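Local coordinates for protein histone-lysine N-methyltransferase family member SUVH9 (Arabidopsis thaliana, PDB 4NJ5) that probably binds methylated DNA and recruits RNA polymerase V to chromatin in RNA-directed DNA methylation, without methyltransferase activity of its own, at residues His15-Arg20 with Ala490-Pro495; Glu398-Leu403 with Asp446-Val451. All coordinates share one frame; numbering follows the deposited sequence.

Contact 1: residues His15-Arg20 with Ala490-Pro495; sequences HVRKTR and AAENIP
R20, on the long helix 8-35, meets N493 in the irregular segment A490-P495 that leaves strand 485-490 of the SET domain, and the two backbones stay well separated: the closest CA atoms, those of R20 and E492, are 8.1 Å apart, so the gap is crossed mainly by the side chain of R20. Its NH2 makes the nearest approach, coming to 2.9 Å from ND2 of N493. Both atoms are donors, so this is no hydrogen bond; the guanidinium and amide planes are turned 56° against each other, and ND2 approaches the guanidinium obliquely. A bend at chi3 of R20 (68°) swings the group across to the amide. Acceptors outside the pair probably make the close approach tolerable. NH2 of R20 forms a salt bridge with E89 and a hydrogen bond with the carbonyl of I83, while N493 gives ND2 to D24, further along the same helix, and its OD1 accepts a hydrogen bond from the backbone N of A383. A water adds an indirect link: it donates to the backbone O of N493 at 3.2 Å and accepts a weak bond from NH1 of R20 at 3.3 Å. Beside this pair, CG of R17 lies 4.4 Å from OE1 of E492, a looser approach of aliphatic chain to carboxylate. The charged end of R17 is used otherwise, in a salt bridge with E14, a bond to the carbonyl of R420 and a cation-pi contact with W421. E492 also rests on W421, which thus touches both segments. The N-terminal helix consequently reaches this SET-domain segment through the D24-N493 hydrogen bond and the water between R20 and N493, while R20 itself is tied to E89 and I83.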
loop_
_atom_site.group_PDB
_atom_site.type_symbol
_atom_site.label_atom_id
_atom_site.label_comp_id
_atom_site.label_asym_id
_atom_site.label_seq_id
_atom_site.Cartn_x
_atom_site.Cartn_y
_atom_site.Cartn_z
ATOM N N HIS A 15 -4.622 -15.031 5.899
ATOM C CA HIS A 15 -5.576 -15.271 4.819
ATOM C C HIS A 15 -5.896 -13.978 4.068
ATOM O O HIS A 15 -5.875 -13.950 2.831
ATOM C CB HIS A 15 -6.871 -15.919 5.321
ATOM C CG HIS A 15 -7.914 -16.061 4.255
ATOM N ND1 HIS A 15 -7.836 -17.008 3.258
ATOM C CD2 HIS A 15 -9.045 -15.353 4.015
ATOM C CE1 HIS A 15 -8.880 -16.888 2.455
ATOM N NE2 HIS A 15 -9.628 -15.893 2.893
ATOM N N VAL A 16 -6.181 -12.913 4.816
ATOM C CA VAL A 16 -6.461 -11.614 4.196
ATOM C C VAL A 16 -5.278 -11.124 3.364
ATOM O O VAL A 16 -5.455 -10.592 2.263
ATOM C CB VAL A 16 -6.829 -10.542 5.245
ATOM C CG1 VAL A 16 -6.751 -9.145 4.644
ATOM C CG2 VAL A 16 -8.211 -10.805 5.808
ATOM N N ARG A 17 -4.072 -11.313 3.892
ATOM C CA ARG A 17 -2.857 -10.929 3.180
ATOM C C ARG A 17 -2.791 -11.608 1.806
ATOM O O ARG A 17 -2.648 -10.940 0.768
ATOM C CB ARG A 17 -1.629 -11.283 4.021
ATOM C CG ARG A 17 -0.330 -10.686 3.523
ATOM C CD ARG A 17 0.801 -10.912 4.522
ATOM N NE ARG A 17 1.227 -12.307 4.595
ATOM C CZ ARG A 17 2.108 -12.860 3.768
ATOM N NH1 ARG A 17 2.651 -12.137 2.798
ATOM N NH2 ARG A 17 2.445 -14.136 3.906
ATOM N N LYS A 18 -2.923 -12.931 1.804
ATOM C CA LYS A 18 -2.925 -13.697 0.556
ATOM C C LYS A 18 -4.033 -13.248 -0.408
ATOM O O LYS A 18 -3.820 -13.146 -1.626
ATOM C CB LYS A 18 -3.059 -15.195 0.842
ATOM C CG LYS A 18 -1.821 -15.830 1.458
ATOM C CD LYS A 18 -0.674 -15.865 0.461
ATOM C CE LYS A 18 0.593 -16.433 1.084
ATOM N NZ LYS A 18 0.417 -17.841 1.547
ATOM N N THR A 19 -5.212 -12.977 0.142
ATOM C CA THR A 19 -6.330 -12.550 -0.685
ATOM C C THR A 19 -6.012 -11.237 -1.387
ATOM O O THR A 19 -6.251 -11.093 -2.589
ATOM C CB THR A 19 -7.631 -12.385 0.128
ATOM O OG1 THR A 19 -7.935 -13.610 0.809
ATOM C CG2 THR A 19 -8.785 -12.024 -0.798
ATOM N N ARG A 20 -5.468 -10.283 -0.642
ATOM C CA ARG A 20 -5.150 -8.982 -1.218
ATOM C C ARG A 20 -4.052 -9.094 -2.272
ATOM O O ARG A 20 -4.100 -8.418 -3.311
ATOM C CB ARG A 20 -4.790 -7.967 -0.129
ATOM C CG ARG A 20 -5.962 -7.643 0.798
ATOM C CD ARG A 20 -5.785 -6.311 1.515
ATOM N NE ARG A 20 -5.856 -5.174 0.598
ATOM C CZ ARG A 20 -5.924 -3.904 0.987
ATOM N NH1 ARG A 20 -5.940 -3.604 2.280
ATOM N NH2 ARG A 20 -5.986 -2.934 0.086
ATOM N N ALA A 490 7.338 -1.498 -1.539
ATOM C CA ALA A 490 6.226 -1.809 -0.656
ATOM C C ALA A 490 5.660 -3.169 -1.038
ATOM O O ALA A 490 5.395 -3.432 -2.208
ATOM C CB ALA A 490 5.154 -0.740 -0.751
ATOM N N ALA A 491 5.481 -4.037 -0.051
ATOM C CA ALA A 491 4.986 -5.382 -0.312
ATOM C C ALA A 491 3.459 -5.454 -0.275
ATOM O O ALA A 491 2.863 -6.407 -0.777
ATOM C CB ALA A 491 5.594 -6.372 0.672
ATOM N N GLU A 492 2.831 -4.445 0.322
ATOM C CA GLU A 492 1.374 -4.392 0.387
ATOM C C GLU A 492 0.883 -2.948 0.385
ATOM O O GLU A 492 1.682 -2.013 0.316
ATOM C CB GLU A 492 0.862 -5.128 1.629
ATOM C CG GLU A 492 1.429 -4.601 2.935
ATOM C CD GLU A 492 0.996 -5.419 4.138
ATOM O OE1 GLU A 492 0.106 -6.286 3.989
ATOM O OE2 GLU A 492 1.549 -5.195 5.236
ATOM N N ASN A 493 -0.431 -2.768 0.450
ATOM C CA ASN A 493 -1.004 -1.431 0.551
ATOM C C ASN A 493 -0.840 -0.873 1.964
ATOM O O ASN A 493 -1.627 -1.174 2.861
ATOM C CB ASN A 493 -2.475 -1.437 0.132
ATOM C CG ASN A 493 -2.662 -1.799 -1.334
ATOM O OD1 ASN A 493 -1.905 -1.352 -2.194
ATOM N ND2 ASN A 493 -3.664 -2.624 -1.621
ATOM N N ILE A 494 0.196 -0.063 2.150
ATOM C CA ILE A 494 0.536 0.472 3.461
ATOM C C ILE A 494 -0.088 1.845 3.693
ATOM O O ILE A 494 0.257 2.808 3.011
ATOM C CB ILE A 494 2.064 0.601 3.622
ATOM C CG1 ILE A 494 2.759 -0.706 3.223
ATOM C CG2 ILE A 494 2.417 1.015 5.045
ATOM C CD1 ILE A 494 4.277 -0.607 3.138
ATOM N N PRO A 495 -1.015 1.939 4.655
ATOM C CA PRO A 495 -1.564 3.250 5.018
ATOM C C PRO A 495 -0.486 4.133 5.638
ATOM O O PRO A 495 0.480 3.609 6.187
ATOM C CB PRO A 495 -2.654 2.912 6.043
ATOM C CG PRO A 495 -2.327 1.545 6.536
ATOM C CD PRO A 495 -1.639 0.839 5.408
HETATM O O HOH W 1 -4.367 -1.614 4.412
#

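Contact 2: residues Glu398-Leu403 with Asp446-Val451; sequences EQANIL and DFAMDV
A400 and A448 meet methyl to methyl, with CB of A400 4.0 Å from CB of A448, the closest touch between the segments. The same two residues bring the backbones nearest, their CA atoms being 6.3 Å apart. Such an approach of helix to strand is possible because each residue extends only one carbon beyond its backbone, and both CB atoms point toward the opposite segment. One helical turn on, L403 reaches across with CD1, which stops 4.4 Å from OD1 of D450. This second touch sets a methyl beside a carboxylate oxygen without any polar bond, yet buries about as much surface as the alanine pair. L403 follows A400 by three positions on the helix and D450 follows A448 by two on the strand, which brings both pairs onto facing sides, whereas CB of M449, between the two strand residues, points away from the helix. The carboxylate of D450 is held by its other oxygen, OD2, which bonds to the hydroxyl of S452. Further out, strand 393-395 supports both segments. Its backbone bonds to A448 through L395 and to D450 through V393, and the side chains of A400 and D450 both rest on L395. The arrangement is thus a helix packed on a short two-stranded antiparallel sheet of the SET domain, away from the zinc sites. Helix 397-405 follows strand 393-395 almost directly; near the join, OE1 of Q399 accepts from the backbone N of T396. With no hydrogen bond or salt bridge running between helix and strand, the contact relies on the alanine methyl pair and on L403 beside the D450 carboxylate, while the hydrogen bonds around it run within the two-stranded sheet and to S452 and T396.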
loop_
_atom_site.group_PDB
_atom_site.type_symbol
_atom_site.label_atom_id
_atom_site.label_comp_id
_atom_site.label_asym_id
_atom_site.label_seq_id
_atom_site.Cartn_x
_atom_site.Cartn_y
_atom_site.Cartn_z
ATOM N N GLU A 398 38.046 -7.340 0.152
ATOM C CA GLU A 398 39.235 -6.871 0.876
ATOM C C GLU A 398 38.894 -5.738 1.857
ATOM O O GLU A 398 39.288 -5.775 3.026
ATOM C CB GLU A 398 40.353 -6.439 -0.100
ATOM C CG GLU A 398 39.907 -5.339 -1.083
ATOM C CD GLU A 398 40.997 -4.868 -2.040
ATOM O OE1 GLU A 398 42.184 -5.236 -1.858
ATOM O OE2 GLU A 398 40.658 -4.115 -2.983
ATOM N N GLN A 399 38.154 -4.744 1.374
ATOM C CA GLN A 399 37.823 -3.568 2.167
ATOM C C GLN A 399 36.930 -3.969 3.329
ATOM O O GLN A 399 37.133 -3.545 4.479
ATOM C CB GLN A 399 37.105 -2.527 1.299
ATOM C CG GLN A 399 37.936 -1.974 0.145
ATOM C CD GLN A 399 37.082 -1.412 -0.990
ATOM O OE1 GLN A 399 35.869 -1.623 -1.039
ATOM N NE2 GLN A 399 37.721 -0.698 -1.911
ATOM N N ALA A 400 35.940 -4.796 3.007
ATOM C CA ALA A 400 35.009 -5.329 3.986
ATOM C C ALA A 400 35.771 -6.091 5.045
ATOM O O ALA A 400 35.534 -5.908 6.226
ATOM C CB ALA A 400 33.994 -6.234 3.319
ATOM N N ASN A 401 36.695 -6.943 4.611
ATOM C CA ASN A 401 37.525 -7.704 5.539
ATOM C C ASN A 401 38.352 -6.830 6.476
ATOM O O ASN A 401 38.456 -7.119 7.666
ATOM C CB ASN A 401 38.451 -8.661 4.786
ATOM C CG ASN A 401 39.542 -9.227 5.673
ATOM O OD1 ASN A 401 39.316 -10.173 6.428
ATOM N ND2 ASN A 401 40.735 -8.648 5.588
ATOM N N ILE A 402 38.947 -5.771 5.935
ATOM C CA ILE A 402 39.763 -4.872 6.746
ATOM C C ILE A 402 38.916 -4.160 7.795
ATOM O O ILE A 402 39.274 -4.134 8.974
ATOM C CB ILE A 402 40.522 -3.847 5.880
ATOM C CG1 ILE A 402 41.669 -4.538 5.141
ATOM C CG2 ILE A 402 41.064 -2.721 6.743
ATOM C CD1 ILE A 402 42.376 -3.662 4.128
ATOM N N LEU A 403 37.783 -3.598 7.376
ATOM C CA LEU A 403 36.885 -2.960 8.337
ATOM C C LEU A 403 36.316 -3.959 9.351
ATOM O O LEU A 403 36.065 -3.614 10.505
ATOM C CB LEU A 403 35.762 -2.208 7.621
ATOM C CG LEU A 403 36.138 -0.884 6.959
ATOM C CD1 LEU A 403 35.047 -0.422 6.005
ATOM C CD2 LEU A 403 36.398 0.179 8.010
ATOM N N ASP A 446 27.243 -10.863 -2.869
ATOM C CA ASP A 446 28.123 -11.155 -1.736
ATOM C C ASP A 446 28.842 -9.942 -1.150
ATOM O O ASP A 446 29.628 -10.086 -0.211
ATOM C CB ASP A 446 29.136 -12.255 -2.080
ATOM C CG ASP A 446 30.003 -11.918 -3.288
ATOM O OD1 ASP A 446 30.231 -10.726 -3.571
ATOM O OD2 ASP A 446 30.466 -12.866 -3.955
ATOM N N PHE A 447 28.581 -8.754 -1.686
ATOM C CA PHE A 447 29.265 -7.566 -1.178
ATOM C C PHE A 447 28.666 -7.061 0.135
ATOM O O PHE A 447 27.553 -7.424 0.511
ATOM C CB PHE A 447 29.325 -6.447 -2.229
ATOM C CG PHE A 447 28.023 -5.721 -2.439
ATOM C CD1 PHE A 447 27.145 -6.116 -3.435
ATOM C CD2 PHE A 447 27.695 -4.614 -1.666
ATOM C CE1 PHE A 447 25.958 -5.440 -3.639
ATOM C CE2 PHE A 447 26.509 -3.938 -1.865
ATOM C CZ PHE A 447 25.642 -4.351 -2.851
ATOM N N ALA A 448 29.420 -6.221 0.831
ATOM C CA ALA A 448 28.974 -5.691 2.109
ATOM C C ALA A 448 28.807 -4.187 2.029
ATOM O O ALA A 448 29.385 -3.533 1.166
ATOM C CB ALA A 448 29.957 -6.060 3.210
ATOM N N MET A 449 28.010 -3.644 2.940
ATOM C CA MET A 449 27.760 -2.217 2.984
ATOM C C MET A 449 28.049 -1.677 4.370
ATOM O O MET A 449 27.668 -2.278 5.378
ATOM C CB MET A 449 26.304 -1.918 2.625
ATOM C CG MET A 449 25.878 -2.465 1.282
ATOM S SD MET A 449 24.170 -2.060 0.882
ATOM C CE MET A 449 24.258 -0.278 0.811
ATOM N N ASP A 450 28.726 -0.540 4.417
ATOM C CA ASP A 450 28.884 0.186 5.662
ATOM C C ASP A 450 27.870 1.325 5.667
ATOM O O ASP A 450 27.773 2.081 4.698
ATOM C CB ASP A 450 30.307 0.730 5.788
ATOM C CG ASP A 450 30.570 1.354 7.140
ATOM O OD1 ASP A 450 31.287 0.735 7.955
ATOM O OD2 ASP A 450 30.055 2.460 7.394
ATOM N N VAL A 451 27.107 1.428 6.752
ATOM C CA VAL A 451 26.135 2.503 6.912
ATOM C C VAL A 451 26.339 3.239 8.231
ATOM O O VAL A 451 25.403 3.816 8.782
ATOM C CB VAL A 451 24.681 1.979 6.839
ATOM C CG1 VAL A 451 24.363 1.473 5.440
ATOM C CG2 VAL A 451 24.447 0.888 7.877
#

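In the fold
Contact 1 joins distant parts of the chain, the N-terminal helix 8-35 and a SET-domain segment some 470 residues later, whereas contact 2 stays within the SET domain and packs a short helix on a neighbouring strand. They share no helix or strand: their centres are 35 Å apart and their nearest atoms about 17 Å. Contact 1 lies 7 Å from the centre of the chain yet is only partly buried, and its chemistry is polar, relying on a water and outside acceptors. Contact 2, 33 Å out at the periphery, is nevertheless locally buried and chiefly apolar. Both lie away from the zinc cluster.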